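Local atomic coordinates of putative hydrolase (Bacteroides ovatus, PDB entry 4HBS), a protein that is of unknown function but folds as a five-bladed beta-propeller and is probably a hydrolase, perhaps acting on glycosides like other members of its clan. Residues Ser93-Ile99 / Gln130-Ile135; His134-Pro138 / Leu210-Asp215; Gln154-Ala160 / Trp174-Thr180. One frame throughout, in Å; residues are numbered along the deposited sequence.

Contact 1 (Ser93-Ile99 / Gln130-Ile135); sequences SFPRNSI and QVRTHI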
loop_
_atom_site.group_PDB
_atom_site.type_symbol
_atom_site.label_atom_id
_atom_site.label_comp_id
_atom_site.label_asym_id
_atom_site.label_seq_id
_atom_site.Cartn_x
_atom_site.Cartn_y
_atom_site.Cartn_z
ATOM N N SER A 93 1.341 -8.348 -19.472
ATOM C CA SER A 93 2.442 -8.909 -18.708
ATOM C C SER A 93 2.002 -8.856 -17.279
ATOM O O SER A 93 1.196 -7.994 -16.962
ATOM C CB SER A 93 3.675 -8.040 -18.888
ATOM O OG SER A 93 4.858 -8.810 -19.013
ATOM N N PHE A 94 2.553 -9.664 -16.384
ATOM C CA PHE A 94 2.145 -9.581 -14.988
ATOM C C PHE A 94 3.378 -9.476 -14.064
ATOM O O PHE A 94 3.546 -10.319 -13.162
ATOM C CB PHE A 94 1.232 -10.782 -14.641
ATOM C CG PHE A 94 0.289 -10.591 -13.463
ATOM C CD1 PHE A 94 -0.476 -9.435 -13.340
ATOM C CD2 PHE A 94 0.108 -11.600 -12.523
ATOM C CE1 PHE A 94 -1.346 -9.270 -12.275
ATOM C CE2 PHE A 94 -0.797 -11.441 -11.471
ATOM C CZ PHE A 94 -1.537 -10.293 -11.369
ATOM N N PRO A 95 4.215 -8.397 -14.228
ATOM C CA PRO A 95 5.395 -8.218 -13.359
ATOM C C PRO A 95 5.090 -8.292 -11.866
ATOM O O PRO A 95 4.054 -7.801 -11.436
ATOM C CB PRO A 95 5.890 -6.807 -13.732
ATOM C CG PRO A 95 4.791 -6.182 -14.462
ATOM C CD PRO A 95 4.153 -7.298 -15.204
ATOM N N ARG A 96 6.012 -8.864 -11.071
ATOM C CA ARG A 96 5.800 -9.001 -9.624
ATOM C C ARG A 96 5.857 -7.682 -8.885
ATOM O O ARG A 96 5.276 -7.583 -7.812
ATOM C CB ARG A 96 6.758 -10.034 -9.002
ATOM C CG ARG A 96 6.625 -11.431 -9.623
ATOM C CD ARG A 96 5.174 -11.846 -9.957
ATOM N NE ARG A 96 4.903 -13.274 -9.712
ATOM C CZ ARG A 96 4.118 -13.763 -8.749
ATOM N NH1 ARG A 96 3.518 -12.950 -7.892
ATOM N NH2 ARG A 96 3.947 -15.074 -8.624
ATOM N N ASN A 97 6.453 -6.666 -9.470
ATOM C CA ASN A 97 6.462 -5.336 -8.888
ATOM C C ASN A 97 6.902 -4.326 -9.930
ATOM O O ASN A 97 7.538 -4.677 -10.930
ATOM C CB ASN A 97 7.347 -5.245 -7.630
ATOM C CG ASN A 97 8.756 -5.710 -7.842
ATOM O OD1 ASN A 97 9.488 -5.143 -8.642
ATOM N ND2 ASN A 97 9.173 -6.778 -7.163
ATOM N N SER A 98 6.559 -3.077 -9.687
ATOM C CA SER A 98 6.894 -1.978 -10.574
ATOM C C SER A 98 6.731 -0.691 -9.828
ATOM O O SER A 98 6.152 -0.685 -8.734
ATOM C CB SER A 98 6.015 -1.993 -11.822
ATOM O OG SER A 98 4.634 -2.032 -11.509
ATOM N N ILE A 99 7.277 0.393 -10.373
ATOM C CA ILE A 99 7.189 1.690 -9.730
ATOM C C ILE A 99 6.796 2.758 -10.754
ATOM O O ILE A 99 6.803 2.529 -11.972
ATOM C CB ILE A 99 8.508 2.043 -8.972
ATOM C CG1 ILE A 99 9.692 2.288 -9.948
ATOM C CG2 ILE A 99 8.840 0.955 -7.920
ATOM C CD1 ILE A 99 11.033 2.639 -9.311
ATOM N N GLN A 130 4.225 -4.313 -22.624
ATOM C CA GLN A 130 4.385 -5.316 -21.573
ATOM C C GLN A 130 5.683 -4.968 -20.837
ATOM O O GLN A 130 6.581 -4.365 -21.430
ATOM C CB GLN A 130 4.398 -6.723 -22.168
ATOM C CG GLN A 130 3.015 -7.130 -22.666
ATOM C CD GLN A 130 2.866 -8.596 -22.917
ATOM O OE1 GLN A 130 3.609 -9.422 -22.394
ATOM N NE2 GLN A 130 1.908 -8.953 -23.740
ATOM N N VAL A 131 5.736 -5.243 -19.527
ATOM C CA VAL A 131 6.839 -4.844 -18.660
ATOM C C VAL A 131 7.403 -6.036 -17.896
ATOM O O VAL A 131 6.725 -7.051 -17.744
ATOM C CB VAL A 131 6.272 -3.753 -17.713
ATOM C CG1 VAL A 131 7.195 -3.449 -16.538
ATOM C CG2 VAL A 131 5.951 -2.484 -18.499
ATOM N N ARG A 132 8.673 -5.910 -17.453
ATOM C CA ARG A 132 9.374 -6.896 -16.630
ATOM C C ARG A 132 9.377 -6.448 -15.160
ATOM O O ARG A 132 9.317 -5.248 -14.888
ATOM C CB ARG A 132 10.816 -7.047 -17.100
ATOM C CG ARG A 132 10.965 -7.259 -18.580
ATOM C CD ARG A 132 12.401 -7.541 -18.918
ATOM N NE ARG A 132 12.579 -7.853 -20.336
ATOM C CZ ARG A 132 12.677 -6.961 -21.319
ATOM N NH1 ARG A 132 12.601 -5.661 -21.059
ATOM N NH2 ARG A 132 12.851 -7.362 -22.572
ATOM N N THR A 133 9.491 -7.403 -14.222
ATOM C CA THR A 133 9.559 -7.121 -12.777
ATOM C C THR A 133 10.656 -6.038 -12.493
ATOM O O THR A 133 11.764 -6.135 -13.038
ATOM C CB THR A 133 9.872 -8.426 -12.018
ATOM O OG1 THR A 133 8.909 -9.430 -12.345
ATOM C CG2 THR A 133 9.942 -8.231 -10.521
ATOM N N HIS A 134 10.336 -5.006 -11.675
ATOM C CA HIS A 134 11.287 -3.938 -11.385
ATOM C C HIS A 134 12.484 -4.475 -10.595
ATOM O O HIS A 134 13.619 -4.258 -11.026
ATOM C CB HIS A 134 10.621 -2.752 -10.647
ATOM C CG HIS A 134 11.576 -1.883 -9.889
ATOM N ND1 HIS A 134 12.371 -0.959 -10.529
ATOM C CD2 HIS A 134 11.831 -1.832 -8.563
ATOM C CE1 HIS A 134 13.078 -0.368 -9.582
ATOM N NE2 HIS A 134 12.792 -0.868 -8.383
ATOM N N ILE A 135 12.240 -5.163 -9.447
ATOM C CA ILE A 135 13.315 -5.709 -8.620
ATOM C C ILE A 135 13.056 -7.202 -8.451
ATOM O O ILE A 135 11.977 -7.630 -8.030
ATOM C CB ILE A 135 13.494 -4.944 -7.284
ATOM C CG1 ILE A 135 14.776 -5.397 -6.555
ATOM C CG2 ILE A 135 12.289 -5.060 -6.379
ATOM C CD1 ILE A 135 15.251 -4.458 -5.488
#

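Contact 2 (His134-Pro138 / Leu210-Asp215); sequences HIRHP and LISRND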
loop_
_atom_site.group_PDB
_atom_site.type_symbol
_atom_site.label_atom_id
_atom_site.label_comp_id
_atom_site.label_asym_id
_atom_site.label_seq_id
_atom_site.Cartn_x
_atom_site.Cartn_y
_atom_site.Cartn_z
ATOM N N HIS A 134 10.336 -5.006 -11.675
ATOM C CA HIS A 134 11.287 -3.938 -11.385
ATOM C C HIS A 134 12.484 -4.475 -10.595
ATOM O O HIS A 134 13.619 -4.258 -11.026
ATOM C CB HIS A 134 10.621 -2.752 -10.647
ATOM C CG HIS A 134 11.576 -1.883 -9.889
ATOM N ND1 HIS A 134 12.371 -0.959 -10.529
ATOM C CD2 HIS A 134 11.831 -1.832 -8.563
ATOM C CE1 HIS A 134 13.078 -0.368 -9.582
ATOM N NE2 HIS A 134 12.792 -0.868 -8.383
ATOM N N ILE A 135 12.240 -5.163 -9.447
ATOM C CA ILE A 135 13.315 -5.709 -8.620
ATOM C C ILE A 135 13.056 -7.202 -8.451
ATOM O O ILE A 135 11.977 -7.630 -8.030
ATOM C CB ILE A 135 13.494 -4.944 -7.284
ATOM C CG1 ILE A 135 14.776 -5.397 -6.555
ATOM C CG2 ILE A 135 12.289 -5.060 -6.379
ATOM C CD1 ILE A 135 15.251 -4.458 -5.488
ATOM N N ARG A 136 14.053 -7.988 -8.823
ATOM C CA ARG A 136 14.001 -9.438 -8.856
ATOM C C ARG A 136 14.643 -10.013 -7.608
ATOM O O ARG A 136 15.642 -9.470 -7.139
ATOM C CB ARG A 136 14.752 -9.927 -10.126
ATOM C CG ARG A 136 13.912 -10.747 -11.039
ATOM C CD ARG A 136 14.463 -10.854 -12.444
ATOM N NE ARG A 136 15.653 -11.712 -12.542
ATOM C CZ ARG A 136 15.660 -13.046 -12.522
ATOM N NH1 ARG A 136 14.528 -13.723 -12.388
ATOM N NH2 ARG A 136 16.802 -13.712 -12.642
ATOM N N HIS A 137 14.124 -11.133 -7.095
ATOM C CA HIS A 137 14.730 -11.761 -5.934
ATOM C C HIS A 137 15.954 -12.618 -6.350
ATOM O O HIS A 137 15.832 -13.486 -7.225
ATOM C CB HIS A 137 13.733 -12.628 -5.167
ATOM C CG HIS A 137 14.236 -12.947 -3.803
ATOM N ND1 HIS A 137 15.213 -13.891 -3.604
ATOM C CD2 HIS A 137 13.951 -12.356 -2.625
ATOM C CE1 HIS A 137 15.480 -13.859 -2.309
ATOM N NE2 HIS A 137 14.742 -12.952 -1.682
ATOM N N PRO A 138 17.109 -12.468 -5.662
ATOM C CA PRO A 138 18.286 -13.293 -5.989
ATOM C C PRO A 138 18.053 -14.804 -6.062
ATOM O O PRO A 138 18.730 -15.457 -6.847
ATOM C CB PRO A 138 19.239 -12.988 -4.845
ATOM C CG PRO A 138 18.878 -11.643 -4.401
ATOM C CD PRO A 138 17.419 -11.496 -4.597
ATOM N N LEU A 210 17.933 2.653 -8.890
ATOM C CA LEU A 210 18.314 1.877 -7.704
ATOM C C LEU A 210 19.840 2.021 -7.478
ATOM O O LEU A 210 20.629 1.417 -8.211
ATOM C CB LEU A 210 17.910 0.401 -7.901
ATOM C CG LEU A 210 18.202 -0.602 -6.773
ATOM C CD1 LEU A 210 17.533 -0.209 -5.485
ATOM C CD2 LEU A 210 17.699 -1.976 -7.154
ATOM N N ILE A 211 20.240 2.871 -6.506
ATOM C CA ILE A 211 21.651 3.133 -6.173
ATOM C C ILE A 211 22.301 1.949 -5.446
ATOM O O ILE A 211 23.480 1.666 -5.688
ATOM C CB ILE A 211 21.759 4.439 -5.319
ATOM C CG1 ILE A 211 21.375 5.665 -6.152
ATOM C CG2 ILE A 211 23.137 4.611 -4.671
ATOM C CD1 ILE A 211 21.962 5.703 -7.625
ATOM N N SER A 212 21.580 1.306 -4.516
ATOM C CA SER A 212 22.137 0.173 -3.769
ATOM C C SER A 212 21.037 -0.735 -3.271
ATOM O O SER A 212 19.937 -0.264 -2.993
ATOM C CB SER A 212 22.998 0.658 -2.597
ATOM O OG SER A 212 22.261 0.967 -1.425
ATOM N N ARG A 213 21.344 -2.027 -3.149
ATOM C CA ARG A 213 20.412 -3.033 -2.653
ATOM C C ARG A 213 21.131 -3.989 -1.703
ATOM O O ARG A 213 22.250 -4.426 -1.998
ATOM C CB ARG A 213 19.757 -3.812 -3.811
ATOM C CG ARG A 213 20.723 -4.551 -4.745
ATOM C CD ARG A 213 20.034 -5.062 -5.992
ATOM N NE ARG A 213 19.095 -6.139 -5.685
ATOM C CZ ARG A 213 18.286 -6.727 -6.569
ATOM N NH1 ARG A 213 18.285 -6.340 -7.844
ATOM N NH2 ARG A 213 17.466 -7.700 -6.185
ATOM N N ASN A 214 20.508 -4.272 -0.542
ATOM C CA ASN A 214 21.021 -5.227 0.433
ATOM C C ASN A 214 19.994 -6.309 0.514
ATOM O O ASN A 214 19.120 -6.256 1.366
ATOM C CB ASN A 214 21.275 -4.566 1.793
ATOM C CG ASN A 214 21.891 -5.486 2.835
ATOM O OD1 ASN A 214 22.093 -6.690 2.621
ATOM N ND2 ASN A 214 22.206 -4.935 3.989
ATOM N N ASP A 215 20.078 -7.297 -0.380
ATOM C CA ASP A 215 19.088 -8.385 -0.411
ATOM C C ASP A 215 19.117 -9.280 0.838
ATOM O O ASP A 215 18.142 -9.990 1.063
ATOM C CB ASP A 215 19.241 -9.230 -1.661
ATOM C CG ASP A 215 18.940 -8.436 -2.901
ATOM O OD1 ASP A 215 19.834 -7.691 -3.362
ATOM O OD2 ASP A 215 17.782 -8.481 -3.366
HETATM O O HOH W 1 16.607 -6.888 -10.216
#

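Contact 3 (Gln154-Ala160 / Trp174-Thr180); sequences QDYLYWA and WGAVDNT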
loop_
_atom_site.group_PDB
_atom_site.type_symbol
_atom_site.label_atom_id
_atom_site.label_comp_id
_atom_site.label_asym_id
_atom_site.label_seq_id
_atom_site.Cartn_x
_atom_site.Cartn_y
_atom_site.Cartn_z
ATOM N N GLN A 154 7.849 -16.767 -10.680
ATOM C CA GLN A 154 6.743 -17.270 -9.871
ATOM C C GLN A 154 7.222 -17.927 -8.602
ATOM O O GLN A 154 6.376 -18.228 -7.767
ATOM C CB GLN A 154 5.896 -18.269 -10.672
ATOM C CG GLN A 154 5.457 -17.774 -12.037
ATOM C CD GLN A 154 4.651 -16.518 -11.972
ATOM O OE1 GLN A 154 5.112 -15.449 -12.354
ATOM N NE2 GLN A 154 3.432 -16.608 -11.472
ATOM N N ASP A 155 8.556 -18.095 -8.419
ATOM C CA ASP A 155 9.134 -18.802 -7.275
ATOM C C ASP A 155 9.443 -17.854 -6.131
ATOM O O ASP A 155 8.787 -17.933 -5.085
ATOM C CB ASP A 155 10.402 -19.615 -7.675
ATOM C CG ASP A 155 11.445 -18.938 -8.583
ATOM O OD1 ASP A 155 11.174 -17.807 -9.079
ATOM O OD2 ASP A 155 12.526 -19.537 -8.794
ATOM N N TYR A 156 10.430 -16.957 -6.321
ATOM C CA TYR A 156 10.854 -15.990 -5.311
ATOM C C TYR A 156 10.620 -14.596 -5.849
ATOM O O TYR A 156 10.892 -14.343 -7.024
ATOM C CB TYR A 156 12.326 -16.221 -4.945
ATOM C CG TYR A 156 12.542 -17.615 -4.405
ATOM C CD1 TYR A 156 12.122 -17.959 -3.127
ATOM C CD2 TYR A 156 13.002 -18.639 -5.230
ATOM C CE1 TYR A 156 12.239 -19.266 -2.650
ATOM C CE2 TYR A 156 13.115 -19.952 -4.769
ATOM C CZ TYR A 156 12.738 -20.262 -3.474
ATOM O OH TYR A 156 12.862 -21.545 -2.981
ATOM N N LEU A 157 10.087 -13.701 -5.029
ATOM C CA LEU A 157 9.808 -12.343 -5.503
ATOM C C LEU A 157 9.853 -11.331 -4.372
ATOM O O LEU A 157 10.091 -11.695 -3.220
ATOM C CB LEU A 157 8.420 -12.305 -6.219
ATOM C CG LEU A 157 7.207 -12.681 -5.364
ATOM C CD1 LEU A 157 6.504 -11.464 -4.831
ATOM C CD2 LEU A 157 6.238 -13.461 -6.144
ATOM N N TYR A 158 9.665 -10.046 -4.736
ATOM C CA TYR A 158 9.652 -8.921 -3.822
ATOM C C TYR A 158 8.337 -8.184 -3.944
ATOM O O TYR A 158 7.865 -7.965 -5.060
ATOM C CB TYR A 158 10.815 -7.947 -4.139
ATOM C CG TYR A 158 12.160 -8.333 -3.546
ATOM C CD1 TYR A 158 12.304 -8.572 -2.179
ATOM C CD2 TYR A 158 13.303 -8.378 -4.335
ATOM C CE1 TYR A 158 13.538 -8.915 -1.626
ATOM C CE2 TYR A 158 14.545 -8.709 -3.789
ATOM C CZ TYR A 158 14.652 -9.010 -2.439
ATOM O OH TYR A 158 15.860 -9.357 -1.888
ATOM N N TRP A 159 7.754 -7.775 -2.813
ATOM C CA TRP A 159 6.562 -6.947 -2.816
ATOM C C TRP A 159 6.849 -5.726 -1.930
ATOM O O TRP A 159 7.698 -5.789 -1.036
ATOM C CB TRP A 159 5.318 -7.732 -2.394
ATOM C CG TRP A 159 4.682 -8.549 -3.489
ATOM C CD1 TRP A 159 4.739 -8.325 -4.837
ATOM C CD2 TRP A 159 3.873 -9.712 -3.313
ATOM N NE1 TRP A 159 4.004 -9.271 -5.508
ATOM C CE2 TRP A 159 3.442 -10.124 -4.595
ATOM C CE3 TRP A 159 3.401 -10.410 -2.185
ATOM C CZ2 TRP A 159 2.554 -11.191 -4.775
ATOM C CZ3 TRP A 159 2.583 -11.512 -2.372
ATOM C CH2 TRP A 159 2.167 -11.890 -3.652
ATOM N N ALA A 160 6.231 -4.588 -2.271
ATOM C CA ALA A 160 6.498 -3.301 -1.646
ATOM C C ALA A 160 6.312 -3.267 -0.154
ATOM O O ALA A 160 5.351 -3.816 0.368
ATOM C CB ALA A 160 5.608 -2.236 -2.257
ATOM N N TRP A 174 11.720 -3.972 0.549
ATOM C CA TRP A 174 11.093 -4.907 -0.360
ATOM C C TRP A 174 11.007 -6.249 0.398
ATOM O O TRP A 174 12.035 -6.754 0.849
ATOM C CB TRP A 174 11.934 -5.029 -1.648
ATOM C CG TRP A 174 11.820 -3.875 -2.594
ATOM C CD1 TRP A 174 12.769 -2.936 -2.850
ATOM C CD2 TRP A 174 10.713 -3.578 -3.457
ATOM N NE1 TRP A 174 12.322 -2.059 -3.815
ATOM C CE2 TRP A 174 11.049 -2.418 -4.187
ATOM C CE3 TRP A 174 9.460 -4.171 -3.674
ATOM C CZ2 TRP A 174 10.164 -1.829 -5.116
ATOM C CZ3 TRP A 174 8.599 -3.608 -4.611
ATOM C CH2 TRP A 174 8.935 -2.424 -5.286
ATOM N N GLY A 175 9.799 -6.775 0.575
ATOM C CA GLY A 175 9.571 -8.020 1.299
ATOM C C GLY A 175 9.750 -9.241 0.427
ATOM O O GLY A 175 9.078 -9.351 -0.598
ATOM N N ALA A 176 10.671 -10.163 0.818
ATOM C CA ALA A 176 10.967 -11.396 0.066
ATOM C C ALA A 176 9.852 -12.392 0.257
ATOM O O ALA A 176 9.543 -12.705 1.394
ATOM C CB ALA A 176 12.275 -11.991 0.537
ATOM N N VAL A 177 9.229 -12.888 -0.834
ATOM C CA VAL A 177 8.083 -13.811 -0.752
ATOM C C VAL A 177 8.380 -15.132 -1.460
ATOM O O VAL A 177 8.808 -15.115 -2.608
ATOM C CB VAL A 177 6.851 -13.120 -1.359
ATOM C CG1 VAL A 177 5.613 -14.006 -1.267
ATOM C CG2 VAL A 177 6.616 -11.777 -0.675
ATOM N N ASP A 178 8.149 -16.277 -0.761
ATOM C CA ASP A 178 8.363 -17.635 -1.283
ATOM C C ASP A 178 7.023 -18.278 -1.682
ATOM O O ASP A 178 6.166 -18.502 -0.814
ATOM C CB ASP A 178 9.076 -18.503 -0.226
ATOM C CG ASP A 178 9.517 -19.879 -0.694
ATOM O OD1 ASP A 178 9.197 -20.250 -1.852
ATOM O OD2 ASP A 178 10.248 -20.555 0.067
ATOM N N ASN A 179 6.865 -18.608 -2.997
ATOM C CA ASN A 179 5.649 -19.236 -3.547
ATOM C C ASN A 179 5.931 -20.663 -4.044
ATOM O O ASN A 179 5.155 -21.192 -4.842
ATOM C CB ASN A 179 5.084 -18.375 -4.687
ATOM C CG ASN A 179 4.259 -17.192 -4.243
ATOM O OD1 ASN A 179 3.867 -17.070 -3.089
ATOM N ND2 ASN A 179 3.955 -16.300 -5.173
ATOM N N THR A 180 6.991 -21.319 -3.538
ATOM C CA THR A 180 7.305 -22.682 -3.971
ATOM C C THR A 180 6.478 -23.736 -3.195
ATOM O O THR A 180 6.355 -24.849 -3.701
ATOM C CB THR A 180 8.795 -22.939 -3.880
ATOM O OG1 THR A 180 9.213 -22.776 -2.524
ATOM C CG2 THR A 180 9.591 -22.032 -4.834
#

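Contact 1 (Ser93-Ile99 / Gln130-Ile135)
The imidazole of H134 meets I99 over one face, where CD1 of I99 stands 4.0 Å from the ring centroid in a CH-pi contact; OD1 of N97 lies at the ring's edge, near its plane. NE2 of the same ring bonds to the hydroxyl of Y196. The second flat group, the N97 amide, is gripped at both ends by the backbone of I135. Its OD1 accepts from I135 N in the carbonyl plane, on a lone pair, at 2.9 Å, and its ND2 gives to I135 O at 3.1 Å, only 5° out of the amide plane. ND2 has a further acceptor in Y158 O; three bonds thus fix the amide's rotation. These bonds tie the entry to strand 98-102, part of a four-stranded blade of the propeller, to the loop that follows strand 131-132. The backbone adds H134 N to N97 O. T133, with OG1 beside its own backbone N (chi1 -55°), receives R96 N on that hydroxyl at 3.2 Å, while its CG2 faces the N97 amide. At the far end S93 OG donates to V131 O at 2.9 Å, and the P95 ring crosses V131 at about a right angle, CG to CG1.

Contact 2 (His134-Pro138 / Leu210-Asp215)
Polar contacts centre on the guanidinium of R213, which reaches from strand 210-214 to the backbone of R136. NH2 of R213 donates to R136 O at 2.7 Å, close to the C=O line and within 2° of the guanidinium plane, though bent at the hydrogen (146°). From its own segment, D215 is held side-on in a two-nitrogen salt bridge: NE of R213 meets OD1 of D215 at 2.9 Å, on the oxygen's syn lone pair, and NH2 meets OD2 on the syn side. Water adds a bridge, accepting from R213 NH1 at 3.0 Å and from R136 N at 3.1 Å. A chi1 of 59° with a bend at chi3 turns NE and NH2 of R213 toward D215.

Apolar contacts follow. I135 puts CG1 over one face of the guanidinium, 3.6 Å from R213 NH2, and its CD1 touches L210 CD2 at 3.9 Å, crossing it at about a right angle. P138 lays CG and CD against the D215 carboxylate. Strand 210-218, with a classic beta bulge at I211 and S212 opposite T195, is an edge strand of its four-stranded blade; the loop 134-138 lies over the face carrying Y156, Y158, W174 and A176, and R213 comes across to it.

NH2 thus serves both R136 O and D215 OD2, which is also bonded to the Y158 hydroxyl; the positive guanidinium, with the hydroxyl as further partner, would probably favour the charged carboxylate.

Contact 3 (Gln154-Ala160 / Trp174-Thr180)
The first torsions of L157 and W159 bring their side chains against V177 on one face of the sheet. CG of L157 sits between its backbone N and carbonyl carbon (chi1 61°), while W159 keeps CG beside its backbone N (chi1 -82°), and the indole crosses V177 at about a right angle. CE3 of W159 rests 3.8 Å from CG2 of V177, and CD1 of L157 lies over one face of the indole, toward its rim, and 3.9 Å from V177 CB. NE1 of W159 is bonded to D77, and a glycerol, probably from the crystallisation liquor, lies nearby.

Beneath this row runs an antiparallel beta hairpin, strand 156-165 with strand 169-178, the first two strands of a four-stranded propeller blade. L157 with V177 and W159 with G175 are its hydrogen-bonded pairs here; V177 N reaches L157 O at 2.8 Å. Y156 with D178, Y158 with A176 and A160 with W174 form the non-hydrogen-bonded pairs. On their face Y158 crosses W174, CD1 to CB at 3.6 Å, with the ring planes 52° apart, and the W174 indole leans by CZ3 on A160. The Y158 hydroxyl is bonded to D215, and W174 NE1 to Y196.

At the end of the strand D178 opens an Asx turn: its OD1 accepts from T180 N at 3.0 Å, out of the carboxylate plane on the anti side, and from T180 OG1 on the syn side. OD2 of D178 pairs with R187. The Y156 ring lies alongside this carboxylate, the two planes inclined, and N179 N donates to D155 O at 2.9 Å.

How the contacts relate
The three contacts lie on one side of the chain's centre, their own centres about 12 to 13 Å apart. Along the sequence, contact 1 comes first and hands over to contact 2, which shares H134 and I135 with it; contact 3 follows, complete before strand 210-218 returns to close contact 2. Contacts 2 and 3 reach one four-stranded blade, at its edge strand 210-218 and at the hairpin 156-165/169-178, which holds the other edge strand, whereas contact 1 involves the preceding blade. Y158 of contact 3 touches both of the others. The segment 130-138 therefore bridges two successive blades of the propeller.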